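Local coordinates for reticulocyte binding protein (PDB 3FAW) that probably hydrolyses alpha-1,6-glucosidic linkages in pullulan and related branched alpha-glucans, acting as a cell-wall-anchored pullulanase of group B Streptococcus, at residues Q306-T311 / Y693-I698; A268-A273 / H312-P317. All coordinates share one frame; numbering follows the deposited sequence.

Contact 1 (Q306-T311 / Y693-I698); sequences QKLGVT and YTAGLI. With CA (calcium ion), chain C.
Leu308 and Ile698 are brought together by their torsions: Leu308 places CG trans to its backbone N (chi1 -177°), while in Ile698 the first torsion (chi1 -66°) puts CG1 trans to the carbonyl carbon and the extended second torsion carries CD1 on to the leucine. The contact lies at the outside of the alpha-amylase-type TIM barrel, between the C-terminal end of helix 302-308, which leads into the second barrel strand, and helix 685-703, which comes later in the chain than the last barrel strand. The two side chains cross at about a right angle, with Leu308 CG 3.9 Å from Ile698 CD1. One methyl of the leucine, CD1, packs on Ala695 CB at 4.0 Å, while Val310 CG1 touches the tip of the isoleucine from the segment after the helix.

Gly309 leaves the helical conformation with a positive phi of 109°, and the Ile698 CG2 methyl packs 3.3 Å from Gly309 O, a carbonyl that also accepts a hydrogen bond from Arg702 on the same long helix as the isoleucine. Since the segments share no direct hydrogen bond, their polar link runs through solvent bound to a calcium ion. The metal takes Lys307 O at 2.3 Å, from the last turn of the helix, together with four waters. One of these waters donates to Gln306 O. Another, 2.6 Å from the calcium ion, joins the two helices: it donates to Leu308 O at 2.8 Å and to Ala695 O at 2.7 Å.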
loop_
_atom_site.group_PDB
_atom_site.type_symbol
_atom_site.label_atom_id
_atom_site.label_comp_id
_atom_site.label_asym_id
_atom_site.label_seq_id
_atom_site.Cartn_x
_atom_site.Cartn_y
_atom_site.Cartn_z
ATOM N N GLN A 306 22.114 -1.636 -2.317
ATOM C CA GLN A 306 22.777 -2.881 -2.711
ATOM C C GLN A 306 23.710 -3.356 -1.591
ATOM O O GLN A 306 23.702 -4.531 -1.224
ATOM C CB GLN A 306 23.563 -2.700 -4.014
ATOM C CG GLN A 306 24.215 -3.978 -4.530
ATOM C CD GLN A 306 24.997 -3.783 -5.823
ATOM O OE1 GLN A 306 25.346 -2.658 -6.197
ATOM N NE2 GLN A 306 25.284 -4.886 -6.507
ATOM N N LYS A 307 24.506 -2.434 -1.054
ATOM C CA LYS A 307 25.407 -2.741 0.059
ATOM C C LYS A 307 24.627 -3.097 1.326
ATOM O O LYS A 307 24.974 -4.048 2.022
ATOM C CB LYS A 307 26.344 -1.564 0.342
ATOM C CG LYS A 307 27.371 -1.290 -0.753
ATOM C CD LYS A 307 28.044 0.067 -0.539
ATOM C CE LYS A 307 29.171 0.319 -1.540
ATOM N NZ LYS A 307 28.670 0.660 -2.906
ATOM N N LEU A 308 23.573 -2.335 1.616
ATOM C CA LEU A 308 22.723 -2.588 2.784
ATOM C C LEU A 308 22.250 -4.040 2.831
ATOM O O LEU A 308 22.226 -4.651 3.905
ATOM C CB LEU A 308 21.516 -1.641 2.798
ATOM C CG LEU A 308 20.574 -1.752 4.006
ATOM C CD1 LEU A 308 21.349 -1.637 5.320
ATOM C CD2 LEU A 308 19.460 -0.706 3.939
ATOM N N GLY A 309 21.861 -4.570 1.669
ATOM C CA GLY A 309 21.598 -6.000 1.492
ATOM C C GLY A 309 20.141 -6.403 1.317
ATOM O O GLY A 309 19.833 -7.592 1.257
ATOM N N VAL A 310 19.244 -5.425 1.246
ATOM C CA VAL A 310 17.822 -5.699 1.048
ATOM C C VAL A 310 17.605 -6.356 -0.315
ATOM O O VAL A 310 18.391 -6.145 -1.245
ATOM C CB VAL A 310 16.968 -4.410 1.151
ATOM C CG1 VAL A 310 17.079 -3.812 2.548
ATOM C CG2 VAL A 310 17.384 -3.391 0.083
ATOM N N THR A 311 16.557 -7.165 -0.425
ATOM C CA THR A 311 16.252 -7.865 -1.678
ATOM C C THR A 311 15.284 -7.060 -2.547
ATOM O O THR A 311 15.426 -7.029 -3.773
ATOM C CB THR A 311 15.640 -9.260 -1.417
ATOM O OG1 THR A 311 14.362 -9.126 -0.776
ATOM C CG2 THR A 311 16.569 -10.098 -0.548
ATOM N N TYR A 693 25.449 -2.079 11.880
ATOM C CA TYR A 693 24.863 -3.174 12.657
ATOM C C TYR A 693 23.703 -3.816 11.880
ATOM O O TYR A 693 23.633 -5.040 11.748
ATOM C CB TYR A 693 24.383 -2.650 14.018
ATOM C CG TYR A 693 24.285 -3.690 15.113
ATOM C CD1 TYR A 693 25.423 -4.133 15.784
ATOM C CD2 TYR A 693 23.052 -4.202 15.507
ATOM C CE1 TYR A 693 25.338 -5.076 16.803
ATOM C CE2 TYR A 693 22.958 -5.147 16.526
ATOM C CZ TYR A 693 24.102 -5.580 17.169
ATOM O OH TYR A 693 24.005 -6.517 18.179
ATOM N N THR A 694 22.815 -2.976 11.351
ATOM C CA THR A 694 21.652 -3.435 10.586
ATOM C C THR A 694 22.055 -4.127 9.278
ATOM O O THR A 694 21.478 -5.155 8.918
ATOM C CB THR A 694 20.688 -2.266 10.290
ATOM O OG1 THR A 694 20.322 -1.632 11.520
ATOM C CG2 THR A 694 19.426 -2.753 9.583
ATOM N N ALA A 695 23.046 -3.567 8.583
ATOM C CA ALA A 695 23.600 -4.182 7.367
ATOM C C ALA A 695 24.130 -5.598 7.623
ATOM O O ALA A 695 23.905 -6.504 6.822
ATOM C CB ALA A 695 24.704 -3.309 6.788
ATOM N N GLY A 696 24.834 -5.777 8.741
ATOM C CA GLY A 696 25.347 -7.088 9.149
ATOM C C GLY A 696 24.276 -8.092 9.551
ATOM O O GLY A 696 24.443 -9.297 9.361
ATOM N N LEU A 697 23.183 -7.600 10.127
ATOM C CA LEU A 697 22.038 -8.446 10.464
ATOM C C LEU A 697 21.332 -8.949 9.201
ATOM O O LEU A 697 20.818 -10.066 9.180
ATOM C CB LEU A 697 21.048 -7.692 11.363
ATOM C CG LEU A 697 21.496 -7.440 12.805
ATOM C CD1 LEU A 697 20.535 -6.496 13.520
ATOM C CD2 LEU A 697 21.633 -8.759 13.565
ATOM N N ILE A 698 21.312 -8.134 8.150
ATOM C CA ILE A 698 20.732 -8.556 6.874
ATOM C C ILE A 698 21.581 -9.664 6.234
ATOM O O ILE A 698 21.037 -10.639 5.718
ATOM C CB ILE A 698 20.550 -7.383 5.886
ATOM C CG1 ILE A 698 19.500 -6.396 6.414
ATOM C CG2 ILE A 698 20.108 -7.909 4.506
ATOM C CD1 ILE A 698 19.497 -5.058 5.695
HETATM CA CA CA C . 26.191 -5.985 2.403
HETATM O O HOH W 1 24.977 -6.608 0.442
HETATM O O HOH W 2 24.335 -6.525 4.159
HETATM O O HOH W 3 27.228 -4.366 3.903
HETATM O O HOH W 4 25.971 -8.366 2.631
#

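Contact 2 (A268-A273 / H312-P317); sequences AVIYEA and HIQLLP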
loop_
_atom_site.group_PDB
_atom_site.type_symbol
_atom_site.label_atom_id
_atom_site.label_comp_id
_atom_site.label_asym_id
_atom_site.label_seq_id
_atom_site.Cartn_x
_atom_site.Cartn_y
_atom_site.Cartn_z
ATOM N N ALA A 268 12.313 -12.777 1.171
ATOM C CA ALA A 268 12.287 -11.340 0.901
ATOM C C ALA A 268 12.708 -10.508 2.114
ATOM O O ALA A 268 12.284 -10.772 3.243
ATOM C CB ALA A 268 10.899 -10.909 0.428
ATOM N N VAL A 269 13.556 -9.512 1.863
ATOM C CA VAL A 269 13.872 -8.477 2.845
ATOM C C VAL A 269 13.512 -7.137 2.212
ATOM O O VAL A 269 14.254 -6.614 1.383
ATOM C CB VAL A 269 15.354 -8.515 3.256
ATOM C CG1 VAL A 269 15.649 -7.450 4.302
ATOM C CG2 VAL A 269 15.718 -9.902 3.774
ATOM N N ILE A 270 12.359 -6.597 2.603
ATOM C CA ILE A 270 11.749 -5.458 1.912
ATOM C C ILE A 270 12.153 -4.136 2.564
ATOM O O ILE A 270 12.178 -4.017 3.791
ATOM C CB ILE A 270 10.198 -5.593 1.883
ATOM C CG1 ILE A 270 9.792 -6.863 1.125
ATOM C CG2 ILE A 270 9.539 -4.361 1.253
ATOM C CD1 ILE A 270 8.294 -7.172 1.172
ATOM N N TYR A 271 12.463 -3.151 1.724
ATOM C CA TYR A 271 12.893 -1.825 2.158
ATOM C C TYR A 271 11.905 -0.783 1.626
ATOM O O TYR A 271 11.792 -0.607 0.411
ATOM C CB TYR A 271 14.305 -1.556 1.626
ATOM C CG TYR A 271 14.948 -0.273 2.110
ATOM C CD1 TYR A 271 15.607 -0.220 3.338
ATOM C CD2 TYR A 271 14.919 0.883 1.327
ATOM C CE1 TYR A 271 16.208 0.960 3.780
ATOM C CE2 TYR A 271 15.509 2.062 1.760
ATOM C CZ TYR A 271 16.156 2.095 2.983
ATOM O OH TYR A 271 16.741 3.265 3.408
ATOM N N GLU A 272 11.193 -0.104 2.532
ATOM C CA GLU A 272 10.135 0.845 2.146
ATOM C C GLU A 272 10.620 2.295 2.057
ATOM O O GLU A 272 10.907 2.921 3.079
ATOM C CB GLU A 272 8.953 0.762 3.119
ATOM C CG GLU A 272 7.716 1.563 2.665
ATOM C CD GLU A 272 6.762 1.908 3.799
ATOM O OE1 GLU A 272 7.225 2.117 4.938
ATOM O OE2 GLU A 272 5.541 1.983 3.548
ATOM N N ALA A 273 10.665 2.827 0.834
ATOM C CA ALA A 273 11.104 4.206 0.578
ATOM C C ALA A 273 10.114 5.021 -0.267
ATOM O O ALA A 273 9.426 4.491 -1.145
ATOM C CB ALA A 273 12.475 4.196 -0.100
ATOM N N HIS A 312 14.311 -6.415 -1.897
ATOM C CA HIS A 312 13.253 -5.665 -2.575
ATOM C C HIS A 312 13.151 -4.217 -2.084
ATOM O O HIS A 312 13.156 -3.952 -0.879
ATOM C CB HIS A 312 11.899 -6.347 -2.357
ATOM C CG HIS A 312 11.759 -7.660 -3.061
ATOM N ND1 HIS A 312 12.341 -8.819 -2.597
ATOM C CD2 HIS A 312 11.084 -8.002 -4.185
ATOM C CE1 HIS A 312 12.039 -9.817 -3.409
ATOM N NE2 HIS A 312 11.277 -9.347 -4.382
ATOM N N ILE A 313 13.050 -3.287 -3.028
ATOM C CA ILE A 313 12.785 -1.885 -2.712
ATOM C C ILE A 313 11.299 -1.603 -2.955
ATOM O O ILE A 313 10.806 -1.735 -4.080
ATOM C CB ILE A 313 13.659 -0.947 -3.558
ATOM C CG1 ILE A 313 15.143 -1.260 -3.333
ATOM C CG2 ILE A 313 13.367 0.508 -3.225
ATOM C CD1 ILE A 313 16.083 -0.539 -4.293
ATOM N N GLN A 314 10.589 -1.256 -1.886
ATOM C CA GLN A 314 9.180 -0.890 -1.965
ATOM C C GLN A 314 9.022 0.621 -2.093
ATOM O O GLN A 314 9.504 1.376 -1.242
ATOM C CB GLN A 314 8.438 -1.387 -0.729
ATOM C CG GLN A 314 6.938 -1.115 -0.744
ATOM C CD GLN A 314 6.222 -1.807 0.396
ATOM O OE1 GLN A 314 6.310 -3.033 0.553
ATOM N NE2 GLN A 314 5.508 -1.025 1.206
ATOM N N LEU A 315 8.346 1.059 -3.153
ATOM C CA LEU A 315 8.124 2.484 -3.389
ATOM C C LEU A 315 6.708 2.891 -3.008
ATOM O O LEU A 315 5.734 2.270 -3.443
ATOM C CB LEU A 315 8.375 2.842 -4.855
ATOM C CG LEU A 315 9.779 2.540 -5.390
ATOM C CD1 LEU A 315 9.829 2.810 -6.885
ATOM C CD2 LEU A 315 10.843 3.349 -4.654
ATOM N N LEU A 316 6.599 3.946 -2.206
ATOM C CA LEU A 316 5.308 4.574 -1.932
ATOM C C LEU A 316 4.649 4.987 -3.258
ATOM O O LEU A 316 5.340 5.105 -4.274
ATOM C CB LEU A 316 5.471 5.768 -0.969
ATOM C CG LEU A 316 5.427 5.385 0.521
ATOM C CD1 LEU A 316 6.740 4.726 0.961
ATOM C CD2 LEU A 316 5.087 6.579 1.414
ATOM N N PRO A 317 3.315 5.192 -3.259
ATOM C CA PRO A 317 2.543 5.337 -4.496
ATOM C C PRO A 317 3.162 6.215 -5.598
ATOM O O PRO A 317 3.242 7.437 -5.458
ATOM C CB PRO A 317 1.217 5.929 -4.000
ATOM C CG PRO A 317 1.050 5.320 -2.671
ATOM C CD PRO A 317 2.439 5.302 -2.078
HETATM O O HOH W 5 4.166 -0.438 3.775
HETATM O O HOH W 6 5.021 1.682 0.611
#
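Glu272 and Gln314 lie side by side on neighbouring parallel strands, their side chains crossing obliquely with the carboxylate and amide planes 85° apart. The register puts both on one face of the sheet, and each has CG trans to the backbone N and continues extended. Gln314 NE2 lies 3.7 Å from Glu272 CG, and two waters bridge it to Glu272 OE2; one of their links, from NE2, is weak. The same carboxylate oxygen also bonds to His573. The other amide atom, Gln314 OE1, is buried over Ile270 CG2 at 3.6 Å and has no polar partner in the model. Ile270 and His312 meet at a slant on this face too, CG1 against CB at 4.1 Å, and Ala268 CB approaches the imidazole. Leu316 CD1 comes in from beyond the strand to touch both Glu272 CG and, at 3.4 Å, Ala273 O.

Tyr271, Ala273, Ile313 and Leu315 occupy the reverse face, where Tyr271 and Ile313 rest on helix 302-308 and the tyrosine hydroxyl bonds to Ser619 and Glu622. A ladder of five parallel-type bonds, alternating in direction, fixes the register. It runs from a long His312 N to Val269 O, 3.3 Å, through Gln314 N to Tyr271 O, 2.7 Å, to Leu316 N on Ala273 O, 3.1 Å. The strand axes differ by 31°, in keeping with barrel twist. Ile270, His312 and Gln314 also reach strand 482-485, so their face is the interior. This is the pairing of the first two strands in the eight-stranded TIM barrel of the alpha-amylase-type catalytic domain.

Overall arrangement
After the N-terminal beta domains the chain enters the barrel at strand 269-273, then forms helix 302-308 and strand 312-315. Contact 2 thus closes a loop of 38 residues and completes a beta-alpha-beta crossover. Contact 1 is far longer in range: 381 residues, including barrel strands two to eight, separate its segments. Because 306-311 falls between the two strands of contact 2 while its partner 693-698 lies beyond both, the segments alternate and the contacts cross rather than nest. Their centres lie 13 Å apart, and Thr311 OG1 is 2.8 Å from Val269 N, a probable hydrogen bond. Contact 2 joins the first two barrel strands; contact 1 joins the helix between them to helix 685-703.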